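Local coordinates for nitrite oxidoreductase subunit C (PDB 7B04), which binds heme b and calcium ions and probably passes electrons on as the cytochrome subunit of the nitrite oxidoreductase complex, at residues 118-122 with 258-263; 130-134 with 167-171; 178-182 with 225-229. All blocks are in the same frame, centred on the assembly; numbering follows the deposited sequence.

Contact 1: 118-122 with 258-263; sequences ATDNK and FENKKW. With CA (calcium ion), chain B.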
ATOM      1  N   ALA C 118     -44.139  -8.309 -18.377  1.00 28.80           N
ATOM      2  CA  ALA C 118     -44.422  -7.801 -17.042  1.00 33.07           C
ATOM      3  C   ALA C 118     -43.345  -6.884 -16.483  1.00 41.61           C
ATOM      4  O   ALA C 118     -43.563  -6.279 -15.429  1.00 52.76           O
ATOM      5  CB  ALA C 118     -44.620  -8.982 -16.085  1.00 31.26           C
ATOM      6  N   THR C 119     -42.215  -6.732 -17.168  1.00 33.25           N
ATOM      7  CA  THR C 119     -41.082  -5.991 -16.636  1.00 28.11           C
ATOM      8  C   THR C 119     -40.614  -4.964 -17.654  1.00 34.15           C
ATOM      9  O   THR C 119     -40.526  -5.255 -18.850  1.00 38.96           O
ATOM     10  CB  THR C 119     -39.920  -6.914 -16.249  1.00 32.61           C
ATOM     11  OG1 THR C 119     -39.368  -7.513 -17.424  1.00 36.98           O
ATOM     12  CG2 THR C 119     -40.389  -8.006 -15.300  1.00 33.23           C
ATOM     13  N   ASP C 120     -40.320  -3.761 -17.165  1.00 44.50           N
ATOM     14  CA  ASP C 120     -39.743  -2.690 -17.973  1.00 34.89           C
ATOM     15  C   ASP C 120     -38.233  -2.673 -17.751  1.00 33.83           C
ATOM     16  O   ASP C 120     -37.728  -2.039 -16.825  1.00 45.64           O
ATOM     17  CB  ASP C 120     -40.373  -1.352 -17.595  1.00 32.27           C
ATOM     18  CG  ASP C 120     -40.560  -1.200 -16.086  1.00 52.34           C
ATOM     19  OD1 ASP C 120     -40.245  -0.118 -15.544  1.00 54.14           O
ATOM     20  OD2 ASP C 120     -41.017  -2.166 -15.434  1.00 66.46           O
ATOM     21  N   ASN C 121     -37.505  -3.369 -18.622  1.00 31.42           N
ATOM     22  CA  ASN C 121     -36.042  -3.346 -18.602  1.00 30.21           C
ATOM     23  C   ASN C 121     -35.612  -2.298 -19.620  1.00 27.60           C
ATOM     24  O   ASN C 121     -35.639  -2.541 -20.830  1.00 27.42           O
ATOM     25  CB  ASN C 121     -35.457  -4.716 -18.920  1.00 32.75           C
ATOM     26  CG  ASN C 121     -35.969  -5.801 -17.995  1.00 28.75           C
ATOM     27  OD1 ASN C 121     -36.614  -6.747 -18.448  1.00 28.92           O
ATOM     28  ND2 ASN C 121     -35.672  -5.686 -16.702  1.00 39.57           N
ATOM     29  N   LYS C 122     -35.237  -1.118 -19.132  1.00 24.41           N
ATOM     30  CA  LYS C 122     -34.968   0.028 -19.989  1.00 23.88           C
ATOM     31  C   LYS C 122     -33.512   0.464 -19.982  1.00 23.47           C
ATOM     32  O   LYS C 122     -33.211   1.584 -20.426  1.00 25.09           O
ATOM     33  CB  LYS C 122     -35.851   1.198 -19.561  1.00 26.30           C
ATOM     34  CG  LYS C 122     -37.325   0.954 -19.779  1.00 31.10           C
ATOM     35  CD  LYS C 122     -38.148   2.137 -19.336  1.00 34.34           C
ATOM     36  CE  LYS C 122     -39.620   1.863 -19.549  1.00 42.89           C
ATOM     37  NZ  LYS C 122     -40.455   3.013 -19.115  1.00 42.78           N
ATOM     38  N   PHE C 258     -44.435   1.457 -22.970  1.00 25.02           N
ATOM     39  CA  PHE C 258     -44.701   0.340 -22.069  1.00 27.46           C
ATOM     40  C   PHE C 258     -45.761   0.745 -21.057  1.00 26.68           C
ATOM     41  O   PHE C 258     -45.545   1.672 -20.269  1.00 32.21           O
ATOM     42  CB  PHE C 258     -43.434  -0.117 -21.347  1.00 31.31           C
ATOM     43  CG  PHE C 258     -43.671  -1.248 -20.384  1.00 31.90           C
ATOM     44  CD1 PHE C 258     -43.777  -2.550 -20.840  1.00 33.03           C
ATOM     45  CD2 PHE C 258     -43.807  -1.009 -19.025  1.00 39.90           C
ATOM     46  CE1 PHE C 258     -44.002  -3.589 -19.962  1.00 31.23           C
ATOM     47  CE2 PHE C 258     -44.034  -2.049 -18.141  1.00 37.60           C
ATOM     48  CZ  PHE C 258     -44.130  -3.341 -18.611  1.00 27.13           C
ATOM     49  N   GLU C 259     -46.903   0.061 -21.080  1.00 37.53           N
ATOM     50  CA  GLU C 259     -47.966   0.363 -20.134  1.00 35.86           C
ATOM     51  C   GLU C 259     -48.698  -0.914 -19.752  1.00 35.27           C
ATOM     52  O   GLU C 259     -48.998  -1.745 -20.612  1.00 34.32           O
ATOM     53  CB  GLU C 259     -48.967   1.378 -20.691  1.00 29.58           C
ATOM     54  CG  GLU C 259     -49.983   1.828 -19.651  1.00 37.90           C
ATOM     55  CD  GLU C 259     -51.061   2.718 -20.223  1.00 51.72           C
ATOM     56  OE1 GLU C 259     -51.085   2.905 -21.457  1.00 48.75           O
ATOM     57  OE2 GLU C 259     -51.886   3.229 -19.438  1.00 45.97           O
ATOM     58  N   ASN C 260     -48.981  -1.046 -18.457  1.00 36.27           N
ATOM     59  CA  ASN C 260     -49.713  -2.176 -17.886  1.00 30.80           C
ATOM     60  C   ASN C 260     -49.190  -3.510 -18.418  1.00 24.98           C
ATOM     61  O   ASN C 260     -49.906  -4.290 -19.049  1.00 24.76           O
ATOM     62  CB  ASN C 260     -51.211  -2.021 -18.148  1.00 29.45           C
ATOM     63  CG  ASN C 260     -51.805  -0.839 -17.411  1.00 32.94           C
ATOM     64  OD1 ASN C 260     -51.520  -0.623 -16.233  1.00 24.92           O
ATOM     65  ND2 ASN C 260     -52.616  -0.052 -18.108  1.00 31.72           N
ATOM     66  N   LYS C 261     -47.916  -3.764 -18.128  1.00 27.63           N
ATOM     67  CA  LYS C 261     -47.269  -5.034 -18.457  1.00 33.65           C
ATOM     68  C   LYS C 261     -47.377  -5.376 -19.945  1.00 30.87           C
ATOM     69  O   LYS C 261     -47.534  -6.538 -20.327  1.00 25.55           O
ATOM     70  CB  LYS C 261     -47.816  -6.166 -17.583  1.00 24.63           C
ATOM     71  CG  LYS C 261     -47.406  -6.018 -16.124  1.00 29.27           C
ATOM     72  CD  LYS C 261     -47.793  -7.217 -15.277  1.00 30.41           C
ATOM     73  CE  LYS C 261     -47.284  -7.048 -13.852  1.00 23.37           C
ATOM     74  NZ  LYS C 261     -47.609  -8.219 -12.995  1.00 45.28           N
ATOM     75  N   LYS C 262     -47.323  -4.354 -20.798  1.00 29.57           N
ATOM     76  CA  LYS C 262     -47.347  -4.587 -22.235  1.00 32.43           C
ATOM     77  C   LYS C 262     -46.468  -3.574 -22.958  1.00 28.86           C
ATOM     78  O   LYS C 262     -46.426  -2.400 -22.585  1.00 31.65           O
ATOM     79  CB  LYS C 262     -48.777  -4.505 -22.778  1.00 30.49           C
ATOM     80  CG  LYS C 262     -48.865  -4.289 -24.277  1.00 29.32           C
ATOM     81  CD  LYS C 262     -50.301  -4.322 -24.755  1.00 36.42           C
ATOM     82  CE  LYS C 262     -50.794  -5.751 -24.844  1.00 46.56           C
ATOM     83  NZ  LYS C 262     -52.079  -5.882 -25.578  1.00 46.35           N
ATOM     84  N   TRP C 263     -45.763  -4.046 -23.987  1.00 27.12           N
ATOM     85  CA  TRP C 263     -44.937  -3.204 -24.842  1.00 27.80           C
ATOM     86  C   TRP C 263     -45.673  -2.914 -26.143  1.00 28.63           C
ATOM     87  O   TRP C 263     -46.329  -3.795 -26.707  1.00 26.67           O
ATOM     88  CB  TRP C 263     -43.598  -3.869 -25.162  1.00 23.52           C
ATOM     89  CG  TRP C 263     -42.534  -3.652 -24.135  1.00 19.85           C
ATOM     90  CD1 TRP C 263     -42.069  -4.563 -23.236  1.00 27.58           C
ATOM     91  CD2 TRP C 263     -41.794  -2.445 -23.905  1.00 20.48           C
ATOM     92  NE1 TRP C 263     -41.087  -4.001 -22.456  1.00 30.73           N
ATOM     93  CE2 TRP C 263     -40.900  -2.701 -22.847  1.00 26.30           C
ATOM     94  CE3 TRP C 263     -41.802  -1.174 -24.487  1.00 24.28           C
ATOM     95  CZ2 TRP C 263     -40.023  -1.734 -22.359  1.00 30.12           C
ATOM     96  CZ3 TRP C 263     -40.931  -0.215 -24.001  1.00 25.19           C
ATOM     97  CH2 TRP C 263     -40.053  -0.501 -22.949  1.00 26.07           C
TER
HETATM   98 CA    CA B 402     -38.957  -6.902 -19.595  1.00 33.15          CA
HETATM   99  O   HOH W   1     -41.977   3.502 -21.774  1.00 26.97           O
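Asp120 lays its CB over one face of the Phe258 ring, an off-centre CH-pi contact with CB 3.7 Å from CD2 of the phenylalanine. The carboxylate plane of Asp120 lies within 13° of the ring plane, although the two side chains cross at about a right angle. Phe258 arrives here because its CG is anti to the backbone N (chi1 179°), which sets the ring against the 118-122 loop; its CD1 also lies over a face of the Trp263 ring. Lys261 runs extended alongside Ala118, with its CD 3.7 Å from CB of the alanine, so its methylenes meet the small methyl. Segment 258-263 holds the tight turn of a beta hairpin joining strands 253-258 and 262-270, with Asn260 and Lys261 at its corner between the paired Glu259 and Lys262. Both corner residues are left-handed, as in a type I' turn, a conformation asparagine tolerates better than most residues. Facing it, the loop after strand 108-116 binds calcium through Thr119 O, Thr119 OG1 at 2.3 Å from the metal, and Asn121 OD1, with Asp117, Asp132 and Asn295 completing the site. Were Phe258 cut back to an alanine, Asp120 CB would probably lose its aromatic partner and a gap would be likely to open beside Trp263. At the far end, Lys122 brings CE to 4.2 Å from Trp263 CH2, and its NZ donates to a water that Phe258 N also reaches, weakly.

Contact 2: 130-134 with 167-171; sequences FRDGA and WKADW. With CA (calcium ion), chain B.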
ATOM      1  N   PHE C 130     -30.023  -6.551 -18.504  1.00 27.93           N
ATOM      2  CA  PHE C 130     -30.133  -6.583 -19.951  1.00 25.82           C
ATOM      3  C   PHE C 130     -31.366  -5.798 -20.372  1.00 22.72           C
ATOM      4  O   PHE C 130     -32.240  -5.478 -19.558  1.00 31.91           O
ATOM      5  CB  PHE C 130     -30.215  -8.025 -20.476  1.00 27.66           C
ATOM      6  CG  PHE C 130     -29.042  -8.873 -20.092  1.00 24.85           C
ATOM      7  CD1 PHE C 130     -27.967  -9.031 -20.946  1.00 24.99           C
ATOM      8  CD2 PHE C 130     -29.007  -9.512 -18.865  1.00 27.60           C
ATOM      9  CE1 PHE C 130     -26.880  -9.824 -20.582  1.00 27.60           C
ATOM     10  CE2 PHE C 130     -27.925 -10.302 -18.504  1.00 32.02           C
ATOM     11  CZ  PHE C 130     -26.868 -10.461 -19.363  1.00 29.67           C
ATOM     12  N   ARG C 131     -31.464  -5.539 -21.668  1.00 26.25           N
ATOM     13  CA  ARG C 131     -32.503  -4.662 -22.179  1.00 26.57           C
ATOM     14  C   ARG C 131     -33.615  -5.492 -22.799  1.00 28.49           C
ATOM     15  O   ARG C 131     -33.381  -6.571 -23.355  1.00 32.72           O
ATOM     16  CB  ARG C 131     -31.955  -3.703 -23.236  1.00 26.04           C
ATOM     17  CG  ARG C 131     -31.348  -4.474 -24.410  1.00 27.31           C
ATOM     18  CD  ARG C 131     -31.093  -3.576 -25.607  1.00 26.49           C
ATOM     19  NE  ARG C 131     -29.864  -2.818 -25.441  1.00 27.78           N
ATOM     20  CZ  ARG C 131     -28.677  -3.265 -25.837  1.00 21.92           C
ATOM     21  NH1 ARG C 131     -28.562  -4.465 -26.408  1.00 26.24           N
ATOM     22  NH2 ARG C 131     -27.599  -2.520 -25.647  1.00 21.84           N
ATOM     23  N   ASP C 132     -34.831  -4.957 -22.733  1.00 23.58           N
ATOM     24  CA  ASP C 132     -35.915  -5.490 -23.550  1.00 25.65           C
ATOM     25  C   ASP C 132     -35.769  -4.985 -24.973  1.00 25.70           C
ATOM     26  O   ASP C 132     -35.438  -3.822 -25.198  1.00 22.54           O
ATOM     27  CB  ASP C 132     -37.274  -5.098 -23.004  1.00 27.99           C
ATOM     28  CG  ASP C 132     -37.661  -5.909 -21.796  1.00 32.04           C
ATOM     29  OD1 ASP C 132     -37.732  -5.324 -20.706  1.00 32.76           O
ATOM     30  OD2 ASP C 132     -37.870  -7.132 -21.934  1.00 46.04           O
ATOM     31  N   GLY C 133     -35.992  -5.871 -25.933  1.00 28.35           N
ATOM     32  CA  GLY C 133     -35.818  -5.510 -27.325  1.00 23.08           C
ATOM     33  C   GLY C 133     -36.774  -6.256 -28.232  1.00 25.67           C
ATOM     34  O   GLY C 133     -37.363  -7.279 -27.861  1.00 26.39           O
ATOM     35  N   ALA C 134     -36.945  -5.702 -29.429  1.00 27.43           N
ATOM     36  CA  ALA C 134     -37.732  -6.323 -30.480  1.00 22.23           C
ATOM     37  C   ALA C 134     -37.062  -6.049 -31.816  1.00 20.46           C
ATOM     38  O   ALA C 134     -36.374  -5.038 -31.988  1.00 21.33           O
ATOM     39  CB  ALA C 134     -39.165  -5.799 -30.492  1.00 17.34           C
ATOM     40  N   TRP C 167     -34.921  -2.827 -32.404  1.00 22.46           N
ATOM     41  CA  TRP C 167     -35.352  -1.836 -31.431  1.00 28.21           C
ATOM     42  C   TRP C 167     -34.758  -2.161 -30.068  1.00 27.67           C
ATOM     43  O   TRP C 167     -34.756  -3.318 -29.636  1.00 28.24           O
ATOM     44  CB  TRP C 167     -36.877  -1.785 -31.329  1.00 28.15           C
ATOM     45  CG  TRP C 167     -37.343  -0.926 -30.194  1.00 28.43           C
ATOM     46  CD1 TRP C 167     -37.384   0.437 -30.162  1.00 25.73           C
ATOM     47  CD2 TRP C 167     -37.804  -1.371 -28.913  1.00 21.02           C
ATOM     48  NE1 TRP C 167     -37.856   0.868 -28.947  1.00 17.67           N
ATOM     49  CE2 TRP C 167     -38.118  -0.224 -28.160  1.00 22.45           C
ATOM     50  CE3 TRP C 167     -37.988  -2.629 -28.331  1.00 21.99           C
ATOM     51  CZ2 TRP C 167     -38.607  -0.295 -26.857  1.00 25.75           C
ATOM     52  CZ3 TRP C 167     -38.474  -2.697 -27.037  1.00 28.40           C
ATOM     53  CH2 TRP C 167     -38.777  -1.538 -26.315  1.00 24.35           C
ATOM     54  N   LYS C 168     -34.258  -1.133 -29.389  1.00 23.61           N
ATOM     55  CA  LYS C 168     -33.648  -1.281 -28.076  1.00 25.38           C
ATOM     56  C   LYS C 168     -34.336  -0.350 -27.089  1.00 26.28           C
ATOM     57  O   LYS C 168     -34.452   0.854 -27.341  1.00 23.27           O
ATOM     58  CB  LYS C 168     -32.146  -0.992 -28.136  1.00 23.90           C
ATOM     59  CG  LYS C 168     -31.371  -1.961 -29.013  1.00 21.89           C
ATOM     60  CD  LYS C 168     -29.885  -1.655 -29.006  1.00 25.88           C
ATOM     61  CE  LYS C 168     -29.113  -2.643 -29.863  1.00 27.10           C
ATOM     62  NZ  LYS C 168     -29.428  -2.488 -31.311  1.00 30.45           N
ATOM     63  N   ALA C 169     -34.788  -0.911 -25.965  1.00 24.16           N
ATOM     64  CA  ALA C 169     -35.489  -0.111 -24.966  1.00 22.74           C
ATOM     65  C   ALA C 169     -34.558   0.900 -24.310  1.00 25.74           C
ATOM     66  O   ALA C 169     -34.972   2.023 -24.004  1.00 27.99           O
ATOM     67  CB  ALA C 169     -36.124  -1.016 -23.911  1.00 23.96           C
ATOM     68  N   ASP C 170     -33.300   0.517 -24.073  1.00 26.05           N
ATOM     69  CA  ASP C 170     -32.357   1.447 -23.463  1.00 24.31           C
ATOM     70  C   ASP C 170     -32.074   2.636 -24.371  1.00 26.27           C
ATOM     71  O   ASP C 170     -31.829   3.744 -23.883  1.00 28.97           O
ATOM     72  CB  ASP C 170     -31.058   0.724 -23.099  1.00 27.86           C
ATOM     73  CG  ASP C 170     -30.409   0.046 -24.291  1.00 31.44           C
ATOM     74  OD1 ASP C 170     -31.008   0.052 -25.385  1.00 34.59           O
ATOM     75  OD2 ASP C 170     -29.295  -0.496 -24.128  1.00 27.92           O
ATOM     76  N   TRP C 171     -32.099   2.428 -25.690  1.00 23.01           N
ATOM     77  CA  TRP C 171     -31.916   3.540 -26.615  1.00 25.78           C
ATOM     78  C   TRP C 171     -33.044   4.555 -26.494  1.00 29.25           C
ATOM     79  O   TRP C 171     -32.825   5.754 -26.702  1.00 30.75           O
ATOM     80  CB  TRP C 171     -31.798   3.024 -28.050  1.00 28.87           C
ATOM     81  CG  TRP C 171     -30.471   2.386 -28.335  1.00 27.66           C
ATOM     82  CD1 TRP C 171     -29.545   1.976 -27.420  1.00 27.76           C
ATOM     83  CD2 TRP C 171     -29.913   2.102 -29.624  1.00 31.81           C
ATOM     84  NE1 TRP C 171     -28.451   1.445 -28.057  1.00 24.77           N
ATOM     85  CE2 TRP C 171     -28.650   1.512 -29.411  1.00 25.91           C
ATOM     86  CE3 TRP C 171     -30.358   2.284 -30.936  1.00 32.54           C
ATOM     87  CZ2 TRP C 171     -27.830   1.103 -30.460  1.00 26.16           C
ATOM     88  CZ3 TRP C 171     -29.542   1.878 -31.977  1.00 33.43           C
ATOM     89  CH2 TRP C 171     -28.292   1.294 -31.732  1.00 25.24           C
TER
HETATM   90 CA    CA B 402     -38.957  -6.902 -19.595  1.00 33.15          CA
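Gly133 pairs with Lys168 and Ala134 with Trp167 as antiparallel strands, the first a non-hydrogen-bonded pair and the second a hydrogen-bonded one, with Trp167 N donating to Ala134 O at 2.7 Å and Ala134 N to Trp167 O in return. Beyond the two bridges one further backbone bond follows, Ala169 N to Asp132 O at 3.1 Å, where segment 167-171 passes from strand into helix 169-175. Arg131 carries the polar contact. It holds Asp170 side-on, NE 2.7 Å and NH2 3.0 Å from the same oxygen, Asp170 OD2. That oxygen stays close to the guanidinium plane, but the carboxylate is turned 59° from it, and only NH2 uses the syn lone pair, NE coming from above the carboxylate. With its CG set between backbone N and carbonyl carbon (chi1 59°) and a bend at chi3, the arginine folds back over Lys168, whose CD sits 3.7 Å above the centre of the guanidinium. A lysine suits this place because its methylenes can pack on a flat cation while its NZ goes on to a salt bridge with Glu234. The Arg131 side chain also comes within about 4 Å of the heme. Asp132 turns its carboxylate the other way, chelating calcium through OD1 and OD2. Gly133 puts no side chain between its CA and Trp167 O, and the indole of Trp167 presents its edge to Ala134 N. Strand 133-139 runs between 162-168 and 286-294, while Trp167 packs onto Trp115 of strand 108-116, Val265 and Phe267 of strand 262-270, and Val233 of strand 233-238.

Contact 3: 178-182 with 225-229; sequences TGGIE and LSLPR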
ATOM      1  N   THR C 178     -29.489  13.718 -20.807  1.00 34.48           N
ATOM      2  CA  THR C 178     -28.962  15.057 -21.056  1.00 47.28           C
ATOM      3  C   THR C 178     -27.828  15.069 -22.076  1.00 44.07           C
ATOM      4  O   THR C 178     -27.461  16.154 -22.547  1.00 57.81           O
ATOM      5  CB  THR C 178     -28.505  15.699 -19.740  1.00 37.57           C
ATOM      6  OG1 THR C 178     -27.580  14.827 -19.075  1.00 46.81           O
ATOM      7  CG2 THR C 178     -29.705  15.950 -18.835  1.00 34.42           C
ATOM      8  N   GLY C 179     -27.235  13.913 -22.389  1.00 30.42           N
ATOM      9  CA  GLY C 179     -26.160  13.849 -23.362  1.00 36.82           C
ATOM     10  C   GLY C 179     -26.415  12.909 -24.526  1.00 37.57           C
ATOM     11  O   GLY C 179     -25.505  12.627 -25.312  1.00 28.47           O
ATOM     12  N   GLY C 180     -27.652  12.432 -24.663  1.00 40.15           N
ATOM     13  CA  GLY C 180     -27.981  11.443 -25.668  1.00 33.14           C
ATOM     14  C   GLY C 180     -27.651  10.019 -25.281  1.00 30.98           C
ATOM     15  O   GLY C 180     -27.896   9.103 -26.078  1.00 31.84           O
ATOM     16  N   ILE C 181     -27.103   9.805 -24.088  1.00 28.80           N
ATOM     17  CA  ILE C 181     -26.798   8.470 -23.592  1.00 28.71           C
ATOM     18  C   ILE C 181     -26.763   8.530 -22.072  1.00 28.51           C
ATOM     19  O   ILE C 181     -26.224   9.473 -21.485  1.00 32.23           O
ATOM     20  CB  ILE C 181     -25.471   7.939 -24.186  1.00 26.32           C
ATOM     21  CG1 ILE C 181     -25.229   6.494 -23.744  1.00 30.12           C
ATOM     22  CG2 ILE C 181     -24.299   8.835 -23.802  1.00 30.47           C
ATOM     23  CD1 ILE C 181     -24.136   5.796 -24.520  1.00 23.17           C
ATOM     24  N   GLU C 182     -27.369   7.530 -21.437  1.00 28.59           N
ATOM     25  CA  GLU C 182     -27.307   7.417 -19.987  1.00 28.65           C
ATOM     26  C   GLU C 182     -25.931   6.915 -19.571  1.00 29.33           C
ATOM     27  O   GLU C 182     -25.405   5.964 -20.157  1.00 31.95           O
ATOM     28  CB  GLU C 182     -28.391   6.474 -19.471  1.00 32.52           C
ATOM     29  CG  GLU C 182     -29.791   7.064 -19.470  1.00 36.42           C
ATOM     30  CD  GLU C 182     -30.823   6.099 -18.927  1.00 41.56           C
ATOM     31  OE1 GLU C 182     -30.486   4.911 -18.746  1.00 36.13           O
ATOM     32  OE2 GLU C 182     -31.972   6.526 -18.681  1.00 45.94           O
ATOM     33  N   LEU C 225     -23.188   1.099 -29.994  1.00 27.01           N
ATOM     34  CA  LEU C 225     -23.708   0.834 -28.655  1.00 29.66           C
ATOM     35  C   LEU C 225     -23.070   1.718 -27.590  1.00 33.75           C
ATOM     36  O   LEU C 225     -23.601   1.809 -26.477  1.00 34.00           O
ATOM     37  CB  LEU C 225     -23.499  -0.632 -28.289  1.00 31.28           C
ATOM     38  CG  LEU C 225     -24.067  -1.672 -29.248  1.00 32.71           C
ATOM     39  CD1 LEU C 225     -23.846  -3.053 -28.689  1.00 27.74           C
ATOM     40  CD2 LEU C 225     -25.545  -1.428 -29.480  1.00 27.63           C
ATOM     41  N   SER C 226     -21.963   2.387 -27.910  1.00 28.66           N
ATOM     42  CA  SER C 226     -21.260   3.240 -26.964  1.00 25.02           C
ATOM     43  C   SER C 226     -21.477   4.728 -27.211  1.00 25.29           C
ATOM     44  O   SER C 226     -21.036   5.544 -26.393  1.00 27.28           O
ATOM     45  CB  SER C 226     -19.760   2.935 -27.007  1.00 27.62           C
ATOM     46  OG  SER C 226     -19.526   1.548 -26.850  1.00 29.98           O
ATOM     47  N   LEU C 227     -22.142   5.100 -28.297  1.00 26.12           N
ATOM     48  CA  LEU C 227     -22.310   6.490 -28.686  1.00 26.78           C
ATOM     49  C   LEU C 227     -23.756   6.948 -28.526  1.00 26.19           C
ATOM     50  O   LEU C 227     -24.669   6.131 -28.374  1.00 24.70           O
ATOM     51  CB  LEU C 227     -21.879   6.699 -30.145  1.00 25.20           C
ATOM     52  CG  LEU C 227     -20.417   6.441 -30.508  1.00 24.90           C
ATOM     53  CD1 LEU C 227     -20.204   6.653 -31.997  1.00 27.11           C
ATOM     54  CD2 LEU C 227     -19.497   7.342 -29.702  1.00 31.19           C
ATOM     55  N   PRO C 228     -23.987   8.260 -28.489  1.00 33.28           N
ATOM     56  CA  PRO C 228     -25.358   8.786 -28.578  1.00 27.69           C
ATOM     57  C   PRO C 228     -25.907   8.756 -29.997  1.00 27.40           C
ATOM     58  O   PRO C 228     -25.754   9.730 -30.741  1.00 28.88           O
ATOM     59  CB  PRO C 228     -25.218  10.225 -28.060  1.00 26.97           C
ATOM     60  CG  PRO C 228     -23.942  10.232 -27.279  1.00 28.85           C
ATOM     61  CD  PRO C 228     -23.044   9.280 -28.003  1.00 31.71           C
ATOM     62  N   ARG C 229     -26.542   7.647 -30.388  1.00 28.29           N
ATOM     63  CA  ARG C 229     -26.959   7.472 -31.777  1.00 30.29           C
ATOM     64  C   ARG C 229     -28.046   8.447 -32.197  1.00 32.49           C
ATOM     65  O   ARG C 229     -28.255   8.632 -33.401  1.00 31.12           O
ATOM     66  CB  ARG C 229     -27.533   6.068 -32.018  1.00 27.58           C
ATOM     67  CG  ARG C 229     -26.609   4.880 -31.874  1.00 33.47           C
ATOM     68  CD  ARG C 229     -26.275   4.615 -30.433  1.00 33.32           C
ATOM     69  NE  ARG C 229     -27.382   4.815 -29.504  1.00 26.59           N
ATOM     70  CZ  ARG C 229     -27.271   4.678 -28.186  1.00 29.12           C
ATOM     71  NH1 ARG C 229     -28.320   4.873 -27.400  1.00 27.12           N
ATOM     72  NH2 ARG C 229     -26.098   4.355 -27.653  1.00 28.43           N
TER
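Gly180 faces Pro228, the centre of an inverse gamma turn that brings the proline ring up against the glycine-rich loop 178-182. The touching groups are two carbonyls and a ring: Gly179 O lies 3.5 Å from Pro228 CG, and Gly180 O is equally near Pro228 CB while also receiving a CA-H...O contact from Pro228 CA. Glycine fits this corner for two reasons. Its phi of 82° is one that a residue with a CB adopts only with difficulty, and a CB here would run into Pro228 CB. Ile181 supplies the apolar part of the contact. Its two branches divide the work, CG2 meeting Pro228 CG at 3.8 Å, while CD1, carried out by a CG1 anti to the backbone N (chi1 -175°), reaches past the proline to lie 3.6 Å from Ser226 O and 3.9 Å from Leu227 O. An apolar branch of this length suits a place beside the backbone carbonyls of Ser226 and Leu227, where it makes contact along the chain leading into the turn. No hydrogen bond joins the two loops directly; what positions them is helix 169-175 and the neighbouring subunit. Ser226 OG is hydrogen-bonded to Thr229 O of nitrite oxidoreductase subunit B, and Glu182 O to Arg230 NH2 of the same subunit, so both loops lie at the interface. Arg229 makes a cation-pi contact with Trp171 of the helix, and one carboxylate there clasps both loops: Asp174 OD1 accepts Glu182 N, and Asp174 OD2 forms a salt bridge with Arg229 NH1.

Overall arrangement
From the N terminus, residues 118-122 open the longest loop, which contact 1 closes only at the hairpin 258-263. Within it, contact 2 begins at 130-134 and closes at 167-171; contact 3 then opens at 178-182 and closes at 225-229, so the two inner loops follow in series and none cross. Contacts 1 and 2 share a calcium ion, Asp132 OD1 lying 2.9 Å from Asn121 N, a probable hydrogen bond, and Trp263 meets Trp167. Contact 3 joins contact 2 through Leu225, which packs against Trp171 and Lys168, but stays about 5 Å from contact 1 at nearest atoms. Together they link the beta-strand core to helix 169-175 and the outlying loops.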